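Local coordinates for protein shikimate dehydrogenase (NADP(+)) (Thermus thermophilus, PDB 2D5C) that catalyses the reversible NADPH-linked reduction of 3-dehydroshikimate to shikimate, a step of the chorismate pathway that leads to the aromatic amino acids, at residues Asp204-Tyr207 with Trp211-Phe214; Arg216-Lys219 with Lys224-Thr227; Glu167-Ala172 with Ser189-Glu194; Val142-Arg147 with Ala154-Phe159. All blocks are in the same frame, centred on the assembly; numbering follows the deposited sequence.

Contact 1: Asp204-Tyr207 with Trp211-Phe214; sequences DLVY and WTRF. With SO4 (sulfate ion), chain C.
The polar part of this contact is a short bond between Asp-204, at the end of strand 201-204, and Thr-212, the N-cap residue of helix 213-220. Thr-212 OG1 donates to Asp-204 OD2 over 2.6 Å, reaching it on the anti side and 26° out of the carboxylate plane. The same hydroxyl oxygen caps the backbone N of Leu-215. Asp-204 OD1 accepts from Val-206 N at 2.9 Å, which makes an Asx turn, and from Asn-177 ND2. The extended Arg-213 reaches a sulfate with NH2, in a weak 3.3 Å bond to O3.

Van der Waals packing flanks these bonds. With its hydroxyl between the backbone N and the carbonyl carbon (chi1 59°), Thr-212 can turn its methyl CG2 to Val-206 CG1, 3.7 Å away. Asp-204 OD2 approaches the Phe-214 ring obliquely, nearest at CD2 (3.6 Å), ring and carboxylate planes 77° apart.

Were Asp-204 replaced by an alanine, the Thr-212 hydroxyl would probably lose its acceptor and the Asx turn its hold on Val-206 N. Leu-205, within this turn, binds NADP(+), and Tyr-207, just after it, binds shikimate. This is a buried carboxylate held through both oxygens, its charge probably eased by these donors and the nearby helix N-terminus.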
loop_
_atom_site.group_PDB
_atom_site.type_symbol
_atom_site.label_atom_id
_atom_site.label_comp_id
_atom_site.label_asym_id
_atom_site.label_seq_id
_atom_site.Cartn_x
_atom_site.Cartn_y
_atom_site.Cartn_z
ATOM N N ASP A 204 4.673 -28.581 10.247
ATOM C CA ASP A 204 3.222 -28.694 10.068
ATOM C C ASP A 204 2.614 -27.296 10.123
ATOM O O ASP A 204 2.881 -26.539 11.053
ATOM C CB ASP A 204 2.604 -29.583 11.174
ATOM C CG ASP A 204 1.211 -30.110 10.808
ATOM O OD1 ASP A 204 0.556 -29.506 9.934
ATOM O OD2 ASP A 204 0.751 -31.124 11.400
ATOM N N LEU A 205 1.818 -26.944 9.112
ATOM C CA LEU A 205 1.165 -25.644 9.078
ATOM C C LEU A 205 -0.061 -25.649 9.998
ATOM O O LEU A 205 -0.510 -24.590 10.435
ATOM C CB LEU A 205 0.730 -25.284 7.647
ATOM C CG LEU A 205 1.810 -25.297 6.562
ATOM C CD1 LEU A 205 1.314 -24.549 5.321
ATOM C CD2 LEU A 205 3.063 -24.654 7.091
ATOM N N VAL A 206 -0.605 -26.838 10.261
ATOM C CA VAL A 206 -1.755 -26.976 11.156
ATOM C C VAL A 206 -1.227 -26.749 12.568
ATOM O O VAL A 206 -0.231 -27.373 12.971
ATOM C CB VAL A 206 -2.372 -28.399 11.101
ATOM C CG1 VAL A 206 -3.396 -28.582 12.242
ATOM C CG2 VAL A 206 -3.045 -28.627 9.753
ATOM N N TYR A 207 -1.872 -25.851 13.311
ATOM C CA TYR A 207 -1.455 -25.573 14.684
ATOM C C TYR A 207 -2.595 -25.747 15.698
ATOM O O TYR A 207 -2.514 -25.268 16.826
ATOM C CB TYR A 207 -0.825 -24.177 14.792
ATOM C CG TYR A 207 -1.695 -23.050 14.291
ATOM C CD1 TYR A 207 -2.778 -22.594 15.037
ATOM C CD2 TYR A 207 -1.448 -22.457 13.053
ATOM C CE1 TYR A 207 -3.601 -21.574 14.562
ATOM C CE2 TYR A 207 -2.260 -21.442 12.569
ATOM C CZ TYR A 207 -3.333 -21.005 13.325
ATOM O OH TYR A 207 -4.136 -20.002 12.840
ATOM N N TRP A 211 0.487 -29.700 18.831
ATOM C CA TRP A 211 1.263 -30.898 18.555
ATOM C C TRP A 211 0.366 -31.939 17.922
ATOM O O TRP A 211 -0.214 -32.785 18.594
ATOM C CB TRP A 211 1.916 -31.419 19.834
ATOM C CG TRP A 211 3.026 -30.516 20.240
ATOM C CD1 TRP A 211 2.982 -29.530 21.184
ATOM C CD2 TRP A 211 4.312 -30.411 19.609
ATOM N NE1 TRP A 211 4.158 -28.815 21.174
ATOM C CE2 TRP A 211 4.991 -29.336 20.219
ATOM C CE3 TRP A 211 4.951 -31.122 18.585
ATOM C CZ2 TRP A 211 6.286 -28.953 19.840
ATOM C CZ3 TRP A 211 6.240 -30.740 18.205
ATOM C CH2 TRP A 211 6.891 -29.664 18.835
ATOM N N THR A 212 0.243 -31.821 16.608
ATOM C CA THR A 212 -0.575 -32.687 15.781
ATOM C C THR A 212 -0.050 -34.110 15.756
ATOM O O THR A 212 1.082 -34.372 16.163
ATOM C CB THR A 212 -0.589 -32.155 14.339
ATOM O OG1 THR A 212 0.753 -32.102 13.851
ATOM C CG2 THR A 212 -1.171 -30.739 14.300
ATOM N N ARG A 213 -0.873 -35.032 15.272
ATOM C CA ARG A 213 -0.447 -36.412 15.174
ATOM C C ARG A 213 0.786 -36.471 14.261
ATOM O O ARG A 213 1.774 -37.110 14.592
ATOM C CB ARG A 213 -1.563 -37.296 14.621
ATOM C CG ARG A 213 -1.164 -38.754 14.604
ATOM C CD ARG A 213 -2.280 -39.712 14.197
ATOM N NE ARG A 213 -1.713 -41.053 14.082
ATOM C CZ ARG A 213 -2.163 -42.011 13.283
ATOM N NH1 ARG A 213 -3.223 -41.808 12.507
ATOM N NH2 ARG A 213 -1.516 -43.166 13.232
ATOM N N PHE A 214 0.720 -35.780 13.119
ATOM C CA PHE A 214 1.834 -35.721 12.158
ATOM C C PHE A 214 3.159 -35.308 12.834
ATOM O O PHE A 214 4.207 -35.935 12.626
ATOM C CB PHE A 214 1.474 -34.710 11.053
ATOM C CG PHE A 214 2.589 -34.417 10.073
ATOM C CD1 PHE A 214 2.795 -35.231 8.965
ATOM C CD2 PHE A 214 3.378 -33.288 10.225
ATOM C CE1 PHE A 214 3.772 -34.913 8.012
ATOM C CE2 PHE A 214 4.365 -32.958 9.276
ATOM C CZ PHE A 214 4.556 -33.774 8.169
HETATM S S SO4 C . -1.045 -45.220 10.272
HETATM O O1 SO4 C . 0.405 -44.632 10.704
HETATM O O2 SO4 C . -0.774 -46.089 9.151
HETATM O O3 SO4 C . -1.594 -45.847 11.283
HETATM O O4 SO4 C . -1.745 -44.055 9.806
#

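Contact 2: Arg216-Lys219 with Lys224-Thr227; sequences REAK and KVQT. With SO4 (sulfate ion), chain D.
The beta-alpha-beta unit of strand 201-204, helix 213-220 and strand 224-226 closes here, where Val-225 of the strand packs against the helix in the Rossmann-type NADP(+)-binding part of the enzyme. One methyl does the work. Val-225 CG1 comes to 3.7 Å from the methyl of Ala-218, and it also lies 3.8 Å from the backbone N of Lys-219, against the helix main chain. CG1 stands anti to the carbonyl carbon; CG2, between the backbone N and the carbonyl carbon, packs on the Trp-211 ring. The aliphatic start of Lys-219 passes the valine more loosely, CB being 4.2 Å from CG1, and its ammonium end runs on to a cation-pi contact with Trp-211.

Beyond the strand the chemistry turns polar. Thr-227 grips a sulfate, probably from the crystallisation liquor, with two groups: its backbone N bonds O4 at 2.8 Å in a nearly straight line (167°), and OG1 bonds O1, also at 2.8 Å. OG1 makes a weak bond to Leu-229 N as well, capping the start of helix 229-244. A valine in place of Thr-227 would probably leave sulfate O1 without this hydroxyl and Leu-229 N without its weak cap. Arg-258 NH2 also bonds the sulfate.

Strand 224-226 is the outermost strand of the parallel sheet on this side, its backbone bonded to Ala-202 of strand 201-204. Helix 213-220 lies over one face, where Leu-215 also touches Val-225, while Gln-226 points its amide to Ala-107 O in helix 100-110.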
loop_
_atom_site.group_PDB
_atom_site.type_symbol
_atom_site.label_atom_id
_atom_site.label_comp_id
_atom_site.label_asym_id
_atom_site.label_seq_id
_atom_site.Cartn_x
_atom_site.Cartn_y
_atom_site.Cartn_z
ATOM N N ARG A 216 3.898 -35.329 16.085
ATOM C CA ARG A 216 4.281 -36.285 17.114
ATOM C C ARG A 216 4.908 -37.509 16.456
ATOM O O ARG A 216 5.861 -38.080 16.973
ATOM C CB ARG A 216 3.061 -36.676 17.959
ATOM C CG ARG A 216 2.576 -35.567 18.889
ATOM C CD ARG A 216 1.183 -35.877 19.446
ATOM N NE ARG A 216 0.689 -34.867 20.380
ATOM C CZ ARG A 216 0.999 -34.827 21.679
ATOM N NH1 ARG A 216 1.810 -35.736 22.202
ATOM N NH2 ARG A 216 0.478 -33.892 22.465
ATOM N N GLU A 217 4.382 -37.912 15.303
ATOM C CA GLU A 217 4.940 -39.057 14.593
ATOM C C GLU A 217 6.340 -38.716 14.100
ATOM O O GLU A 217 7.266 -39.526 14.201
ATOM C CB GLU A 217 4.073 -39.416 13.386
ATOM C CG GLU A 217 2.780 -40.097 13.754
ATOM C CD GLU A 217 1.872 -40.273 12.547
ATOM O OE1 GLU A 217 1.753 -39.307 11.772
ATOM O OE2 GLU A 217 1.284 -41.361 12.378
ATOM N N ALA A 218 6.482 -37.516 13.549
ATOM C CA ALA A 218 7.771 -37.083 13.021
ATOM C C ALA A 218 8.814 -37.004 14.136
ATOM O O ALA A 218 9.948 -37.464 13.970
ATOM C CB ALA A 218 7.628 -35.724 12.337
ATOM N N LYS A 219 8.440 -36.423 15.269
ATOM C CA LYS A 219 9.396 -36.312 16.361
ATOM C C LYS A 219 9.810 -37.704 16.858
ATOM O O LYS A 219 10.997 -37.976 17.046
ATOM C CB LYS A 219 8.803 -35.471 17.493
ATOM C CG LYS A 219 9.755 -35.214 18.637
ATOM C CD LYS A 219 9.325 -33.997 19.453
ATOM C CE LYS A 219 7.949 -34.174 20.062
ATOM N NZ LYS A 219 7.533 -32.966 20.830
ATOM N N LYS A 224 13.715 -33.715 13.009
ATOM C CA LYS A 224 13.709 -32.424 13.682
ATOM C C LYS A 224 12.344 -31.829 13.308
ATOM O O LYS A 224 11.910 -31.981 12.169
ATOM C CB LYS A 224 14.842 -31.544 13.137
ATOM C CG LYS A 224 15.068 -30.272 13.936
ATOM C CD LYS A 224 16.196 -29.438 13.335
ATOM C CE LYS A 224 16.447 -28.175 14.147
ATOM N NZ LYS A 224 16.835 -28.487 15.549
ATOM N N VAL A 225 11.669 -31.164 14.239
ATOM C CA VAL A 225 10.344 -30.632 13.919
ATOM C C VAL A 225 10.093 -29.177 14.274
ATOM O O VAL A 225 10.773 -28.594 15.116
ATOM C CB VAL A 225 9.206 -31.456 14.612
ATOM C CG1 VAL A 225 9.245 -32.906 14.164
ATOM C CG2 VAL A 225 9.324 -31.345 16.131
ATOM N N GLN A 226 9.097 -28.595 13.612
ATOM C CA GLN A 226 8.689 -27.224 13.881
ATOM C C GLN A 226 7.174 -27.142 13.766
ATOM O O GLN A 226 6.592 -27.670 12.823
ATOM C CB GLN A 226 9.323 -26.240 12.897
ATOM C CG GLN A 226 8.966 -24.794 13.224
ATOM C CD GLN A 226 9.633 -23.797 12.303
ATOM O OE1 GLN A 226 9.369 -23.774 11.098
ATOM N NE2 GLN A 226 10.509 -22.970 12.863
ATOM N N THR A 227 6.537 -26.490 14.733
ATOM C CA THR A 227 5.086 -26.342 14.722
ATOM C C THR A 227 4.719 -25.254 13.721
ATOM O O THR A 227 5.596 -24.662 13.098
ATOM C CB THR A 227 4.533 -25.916 16.093
ATOM O OG1 THR A 227 4.983 -24.591 16.384
ATOM C CG2 THR A 227 5.005 -26.881 17.194
HETATM S S SO4 D . 8.374 -24.734 17.901
HETATM O O1 SO4 D . 7.049 -23.816 18.109
HETATM O O2 SO4 D . 9.485 -23.810 17.973
HETATM O O3 SO4 D . 8.424 -25.666 18.821
HETATM O O4 SO4 D . 8.237 -25.205 16.545
#

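Contact 3: Glu167-Ala172 with Ser189-Glu194; sequences EKAREA and SPLPAE. With SO4 (sulfate ion), chain C.
Leu-191 meets Ala-169 through the very end of its side chain. Its CB is directed at segment 167-172, and CG stands anti to the backbone N (chi1 -166°), which carries the two methyls across to the short 3-10 segment. CD1 lies 3.8 Å from Ala-169 CB and CD2 4.0 Å from the same atom, so the alanine methyl is straddled by the leucine fork. Leu-166, Leu-175 and Phe-196 also touch this leucine. Ala-169 also touches Leu-120 of strand 119-122.

Nearer the surface, the bent chain of Arg-170 rests its CD 3.6 Å from the carbonyl oxygen of Glu-194, a packing contact. Its NE turns back to Glu-167 O in a weak bond. The charged ends of Arg-170 and Glu-194 do not meet, NH1 and OE2 being 6.1 Å apart. Within the 3-10 segment Lys-168 NZ and Glu-171 OE1 form a 2.6 Å salt bridge, and two residues past Leu-191 the backbone N of Ala-193 bonds sulfate O1 at 2.7 Å.

This is plain packing between two connections of the Rossmann-type sheet: the loop leading into strand 174-177 and the loop that follows it on the way to strand 201-204.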
loop_
_atom_site.group_PDB
_atom_site.type_symbol
_atom_site.label_atom_id
_atom_site.label_comp_id
_atom_site.label_asym_id
_atom_site.label_seq_id
_atom_site.Cartn_x
_atom_site.Cartn_y
_atom_site.Cartn_z
ATOM N N GLU A 167 4.531 -42.446 -1.301
ATOM C CA GLU A 167 5.594 -43.246 -0.681
ATOM C C GLU A 167 6.992 -42.655 -0.831
ATOM O O GLU A 167 7.924 -43.070 -0.144
ATOM C CB GLU A 167 5.569 -44.693 -1.193
ATOM C CG GLU A 167 6.067 -44.918 -2.614
ATOM C CD GLU A 167 4.956 -44.959 -3.647
ATOM O OE1 GLU A 167 5.233 -45.387 -4.788
ATOM O OE2 GLU A 167 3.813 -44.560 -3.330
ATOM N N LYS A 168 7.137 -41.669 -1.707
ATOM C CA LYS A 168 8.431 -41.024 -1.890
ATOM C C LYS A 168 8.768 -40.199 -0.655
ATOM O O LYS A 168 9.884 -39.689 -0.532
ATOM C CB LYS A 168 8.407 -40.129 -3.125
ATOM C CG LYS A 168 8.511 -40.901 -4.431
ATOM C CD LYS A 168 9.925 -41.424 -4.647
ATOM C CE LYS A 168 10.906 -40.275 -4.846
ATOM N NZ LYS A 168 12.273 -40.758 -5.188
ATOM N N ALA A 169 7.809 -40.062 0.261
ATOM C CA ALA A 169 8.050 -39.293 1.480
ATOM C C ALA A 169 9.210 -39.916 2.271
ATOM O O ALA A 169 9.885 -39.234 3.036
ATOM C CB ALA A 169 6.778 -39.256 2.357
ATOM N N ARG A 170 9.432 -41.212 2.082
ATOM C CA ARG A 170 10.513 -41.901 2.795
ATOM C C ARG A 170 11.881 -41.421 2.343
ATOM O O ARG A 170 12.874 -41.611 3.053
ATOM C CB ARG A 170 10.405 -43.417 2.589
ATOM C CG ARG A 170 9.191 -44.042 3.262
ATOM C CD ARG A 170 9.009 -45.512 2.885
ATOM N NE ARG A 170 8.991 -45.711 1.436
ATOM C CZ ARG A 170 8.509 -46.794 0.833
ATOM N NH1 ARG A 170 7.994 -47.783 1.553
ATOM N NH2 ARG A 170 8.553 -46.898 -0.491
ATOM N N GLU A 171 11.932 -40.795 1.170
ATOM C CA GLU A 171 13.191 -40.295 0.626
ATOM C C GLU A 171 13.368 -38.784 0.752
ATOM O O GLU A 171 14.386 -38.236 0.331
ATOM C CB GLU A 171 13.314 -40.696 -0.841
ATOM C CG GLU A 171 13.328 -42.194 -1.050
ATOM C CD GLU A 171 12.961 -42.581 -2.463
ATOM O OE1 GLU A 171 13.575 -42.036 -3.404
ATOM O OE2 GLU A 171 12.062 -43.433 -2.630
ATOM N N ALA A 172 12.383 -38.104 1.323
ATOM C CA ALA A 172 12.479 -36.658 1.488
ATOM C C ALA A 172 13.307 -36.346 2.728
ATOM O O ALA A 172 13.378 -37.165 3.646
ATOM C CB ALA A 172 11.088 -36.053 1.637
ATOM N N SER A 189 -3.630 -38.073 10.449
ATOM C CA SER A 189 -2.360 -37.613 9.903
ATOM C C SER A 189 -2.393 -37.868 8.401
ATOM O O SER A 189 -2.904 -38.896 7.943
ATOM C CB SER A 189 -1.195 -38.383 10.541
ATOM O OG SER A 189 0.008 -38.183 9.809
ATOM N N PRO A 190 -1.830 -36.941 7.610
ATOM C CA PRO A 190 -1.812 -37.079 6.151
ATOM C C PRO A 190 -0.885 -38.168 5.640
ATOM O O PRO A 190 -0.980 -38.586 4.477
ATOM C CB PRO A 190 -1.377 -35.688 5.684
ATOM C CG PRO A 190 -0.425 -35.267 6.801
ATOM C CD PRO A 190 -1.196 -35.680 8.037
ATOM N N LEU A 191 -0.023 -38.663 6.523
ATOM C CA LEU A 191 0.953 -39.663 6.130
ATOM C C LEU A 191 1.021 -40.874 7.068
ATOM O O LEU A 191 1.151 -40.708 8.272
ATOM C CB LEU A 191 2.328 -38.977 6.080
ATOM C CG LEU A 191 3.517 -39.652 5.411
ATOM C CD1 LEU A 191 3.357 -39.564 3.908
ATOM C CD2 LEU A 191 4.802 -38.955 5.827
ATOM N N PRO A 192 0.913 -42.099 6.525
ATOM C CA PRO A 192 0.994 -43.306 7.362
ATOM C C PRO A 192 2.380 -43.269 8.015
ATOM O O PRO A 192 3.345 -42.894 7.359
ATOM C CB PRO A 192 0.912 -44.443 6.343
ATOM C CG PRO A 192 0.114 -43.852 5.227
ATOM C CD PRO A 192 0.671 -42.455 5.116
ATOM N N ALA A 193 2.477 -43.657 9.288
ATOM C CA ALA A 193 3.750 -43.647 10.019
ATOM C C ALA A 193 4.929 -44.294 9.283
ATOM O O ALA A 193 6.060 -43.785 9.335
ATOM C CB ALA A 193 3.565 -44.317 11.386
ATOM N N GLU A 194 4.674 -45.407 8.600
ATOM C CA GLU A 194 5.725 -46.114 7.868
ATOM C C GLU A 194 6.248 -45.389 6.626
ATOM O O GLU A 194 7.211 -45.854 6.005
ATOM C CB GLU A 194 5.249 -47.516 7.464
ATOM C CG GLU A 194 3.998 -47.543 6.584
ATOM C CD GLU A 194 3.734 -48.922 5.982
ATOM O OE1 GLU A 194 4.190 -49.930 6.570
ATOM O OE2 GLU A 194 3.064 -49.003 4.928
HETATM S S SO4 C . -1.045 -45.220 10.272
HETATM O O1 SO4 C . 0.405 -44.632 10.704
HETATM O O2 SO4 C . -0.774 -46.089 9.151
HETATM O O3 SO4 C . -1.594 -45.847 11.283
HETATM O O4 SO4 C . -1.745 -44.055 9.806
#

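Contact 4: Val142-Arg147 with Ala154-Phe159; sequences VWVWNR and ALAEEF
Val-144 divides its two methyls between successive residues of helix 149-159. CG1 meets Leu-155 CD2 at 3.8 Å, the two side chains crossing at a slant, while CG2 faces the methyl of Ala-156 at 4.0 Å. The split follows from the valine torsion: CG1 is anti to the carbonyl carbon (chi1 -60°) and CG2 lies between it and the backbone N, so the branches spread over the helix surface. Ala-156 has only its CB to offer, and the backbones can come close here, with the CA atoms of Val-144 and Ala-156 6.8 Å apart. Val-144 also touches Ala-152 of this helix.

The next shell fixes the leucine. Its CG is anti to the backbone N (chi1 173°), and while CD2 takes the valine, CD1 sits over one face of the Phe-159 ring, offset toward the rim and 3.2 Å above its plane. Ala-132 and Arg-129 of helix 126-137 touch the same leucine. Arg-129 also forms a salt bridge with Glu-158, tying the two helices together at the surface.

Farther out, the strand itself is held by backbone bonds on both sides, Val-144 to Arg-162 and Val-164, and Trp-143 to Ala-119 and Val-121. Past its end, Asn-146 accepts from Ala-124 N and donates to Thr-148 O; Asn-146, Ala-124 and Thr-148 all bind NADP(+).

Between these two segments the contact is methyl packing. It depends on shape and burial and not on directional bonds, and it probably contributes to the spacing of helix and strand in the beta-alpha-beta unit, whose connecting turn carries polar cofactor-binding groups.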
loop_
_atom_site.group_PDB
_atom_site.type_symbol
_atom_site.label_atom_id
_atom_site.label_comp_id
_atom_site.label_asym_id
_atom_site.label_seq_id
_atom_site.Cartn_x
_atom_site.Cartn_y
_atom_site.Cartn_z
ATOM N N VAL A 142 12.327 -29.536 -4.926
ATOM C CA VAL A 142 11.009 -29.682 -4.309
ATOM C C VAL A 142 10.143 -30.756 -4.972
ATOM O O VAL A 142 10.097 -30.855 -6.203
ATOM C CB VAL A 142 10.238 -28.329 -4.354
ATOM C CG1 VAL A 142 8.953 -28.411 -3.540
ATOM C CG2 VAL A 142 11.120 -27.214 -3.820
ATOM N N TRP A 143 9.478 -31.559 -4.142
ATOM C CA TRP A 143 8.560 -32.588 -4.619
ATOM C C TRP A 143 7.204 -32.189 -4.061
ATOM O O TRP A 143 7.125 -31.565 -2.997
ATOM C CB TRP A 143 8.904 -33.968 -4.077
ATOM C CG TRP A 143 10.225 -34.493 -4.492
ATOM C CD1 TRP A 143 11.018 -34.039 -5.509
ATOM C CD2 TRP A 143 10.913 -35.599 -3.908
ATOM N NE1 TRP A 143 12.164 -34.799 -5.589
ATOM C CE2 TRP A 143 12.123 -35.765 -4.616
ATOM C CE3 TRP A 143 10.621 -36.467 -2.851
ATOM C CZ2 TRP A 143 13.043 -36.768 -4.301
ATOM C CZ3 TRP A 143 11.538 -37.468 -2.536
ATOM C CH2 TRP A 143 12.736 -37.607 -3.261
ATOM N N VAL A 144 6.134 -32.541 -4.774
ATOM C CA VAL A 144 4.795 -32.209 -4.315
ATOM C C VAL A 144 3.838 -33.389 -4.484
ATOM O O VAL A 144 3.967 -34.193 -5.401
ATOM C CB VAL A 144 4.209 -30.995 -5.102
ATOM C CG1 VAL A 144 5.095 -29.763 -4.909
ATOM C CG2 VAL A 144 4.128 -31.340 -6.592
ATOM N N TRP A 145 2.884 -33.476 -3.577
ATOM C CA TRP A 145 1.875 -34.530 -3.621
ATOM C C TRP A 145 0.556 -33.897 -3.196
ATOM O O TRP A 145 0.539 -32.922 -2.442
ATOM C CB TRP A 145 2.241 -35.660 -2.657
ATOM C CG TRP A 145 1.173 -36.689 -2.520
ATOM C CD1 TRP A 145 0.992 -37.801 -3.302
ATOM C CD2 TRP A 145 0.102 -36.683 -1.570
ATOM N NE1 TRP A 145 -0.132 -38.484 -2.889
ATOM C CE2 TRP A 145 -0.695 -37.819 -1.831
ATOM C CE3 TRP A 145 -0.264 -35.825 -0.521
ATOM C CZ2 TRP A 145 -1.838 -38.120 -1.082
ATOM C CZ3 TRP A 145 -1.400 -36.123 0.224
ATOM C CH2 TRP A 145 -2.175 -37.265 -0.062
ATOM N N ASN A 146 -0.545 -34.454 -3.687
ATOM C CA ASN A 146 -1.877 -33.972 -3.344
ATOM C C ASN A 146 -2.830 -35.161 -3.455
ATOM O O ASN A 146 -2.623 -36.029 -4.299
ATOM C CB ASN A 146 -2.309 -32.878 -4.317
ATOM C CG ASN A 146 -3.542 -32.138 -3.842
ATOM O OD1 ASN A 146 -3.528 -31.506 -2.791
ATOM N ND2 ASN A 146 -4.620 -32.219 -4.615
ATOM N N ARG A 147 -3.872 -35.207 -2.623
ATOM C CA ARG A 147 -4.806 -36.335 -2.691
ATOM C C ARG A 147 -5.342 -36.506 -4.110
ATOM O O ARG A 147 -5.613 -37.629 -4.552
ATOM C CB ARG A 147 -5.960 -36.166 -1.696
ATOM C CG ARG A 147 -6.926 -35.046 -1.998
ATOM C CD ARG A 147 -7.932 -34.914 -0.866
ATOM N NE ARG A 147 -8.838 -33.787 -1.064
ATOM C CZ ARG A 147 -9.711 -33.363 -0.156
ATOM N NH1 ARG A 147 -9.797 -33.975 1.018
ATOM N NH2 ARG A 147 -10.499 -32.329 -0.420
ATOM N N ALA A 154 -0.150 -29.994 -11.811
ATOM C CA ALA A 154 -0.243 -28.624 -12.298
ATOM C C ALA A 154 0.825 -27.768 -11.618
ATOM O O ALA A 154 1.521 -26.992 -12.269
ATOM C CB ALA A 154 -1.631 -28.060 -12.007
ATOM N N LEU A 155 0.950 -27.925 -10.307
ATOM C CA LEU A 155 1.930 -27.163 -9.537
ATOM C C LEU A 155 3.352 -27.495 -9.980
ATOM O O LEU A 155 4.146 -26.599 -10.274
ATOM C CB LEU A 155 1.753 -27.446 -8.039
ATOM C CG LEU A 155 2.779 -26.869 -7.057
ATOM C CD1 LEU A 155 2.913 -25.367 -7.247
ATOM C CD2 LEU A 155 2.340 -27.196 -5.627
ATOM N N ALA A 156 3.673 -28.785 -10.047
ATOM C CA ALA A 156 5.010 -29.186 -10.458
ATOM C C ALA A 156 5.337 -28.678 -11.866
ATOM O O ALA A 156 6.446 -28.208 -12.123
ATOM C CB ALA A 156 5.148 -30.708 -10.391
ATOM N N GLU A 157 4.368 -28.757 -12.773
ATOM C CA GLU A 157 4.601 -28.316 -14.144
ATOM C C GLU A 157 4.744 -26.800 -14.226
ATOM O O GLU A 157 5.586 -26.297 -14.971
ATOM C CB GLU A 157 3.460 -28.789 -15.056
ATOM C CG GLU A 157 3.266 -30.295 -15.012
ATOM C CD GLU A 157 2.089 -30.772 -15.840
ATOM O OE1 GLU A 157 1.135 -29.993 -16.042
ATOM O OE2 GLU A 157 2.116 -31.937 -16.277
ATOM N N GLU A 158 3.929 -26.075 -13.464
ATOM C CA GLU A 158 3.991 -24.607 -13.489
ATOM C C GLU A 158 5.267 -24.056 -12.873
ATOM O O GLU A 158 5.865 -23.112 -13.405
ATOM C CB GLU A 158 2.777 -24.009 -12.758
ATOM C CG GLU A 158 1.437 -24.303 -13.430
ATOM C CD GLU A 158 0.253 -24.230 -12.471
ATOM O OE1 GLU A 158 -0.876 -24.545 -12.903
ATOM O OE2 GLU A 158 0.449 -23.863 -11.289
ATOM N N PHE A 159 5.694 -24.650 -11.759
ATOM C CA PHE A 159 6.891 -24.183 -11.055
ATOM C C PHE A 159 8.158 -24.929 -11.446
ATOM O O PHE A 159 9.255 -24.550 -11.024
ATOM C CB PHE A 159 6.725 -24.327 -9.534
ATOM C CG PHE A 159 5.722 -23.380 -8.913
ATOM C CD1 PHE A 159 4.972 -22.497 -9.686
ATOM C CD2 PHE A 159 5.526 -23.388 -7.534
ATOM C CE1 PHE A 159 4.044 -21.638 -9.096
ATOM C CE2 PHE A 159 4.595 -22.532 -6.931
ATOM C CZ PHE A 159 3.856 -21.659 -7.720
#

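All four contacts belong to the half of the chain built on the parallel sheet, and burial sorts their chemistry. Contacts 1 and 4 are fully buried, yet the first depends on a carboxylate and a hydroxyl and the other on methyl groups alone; both include cofactor-binding residues. Contacts 2 and 3 are only partly buried, apolar inside with charged residues at the margin. Contacts 1 and 2 share helix 213-220 and meet around Trp-211. Contact 3 adjoins both, through Phe-214 on Pro-190 and a probable hydrogen bond between Ser-189 OG and Glu-217 OE1, and shares a sulfate with contact 1. It also touches contact 4, where the carbonyl oxygen of Lys-168 packs on the Trp-143 ring.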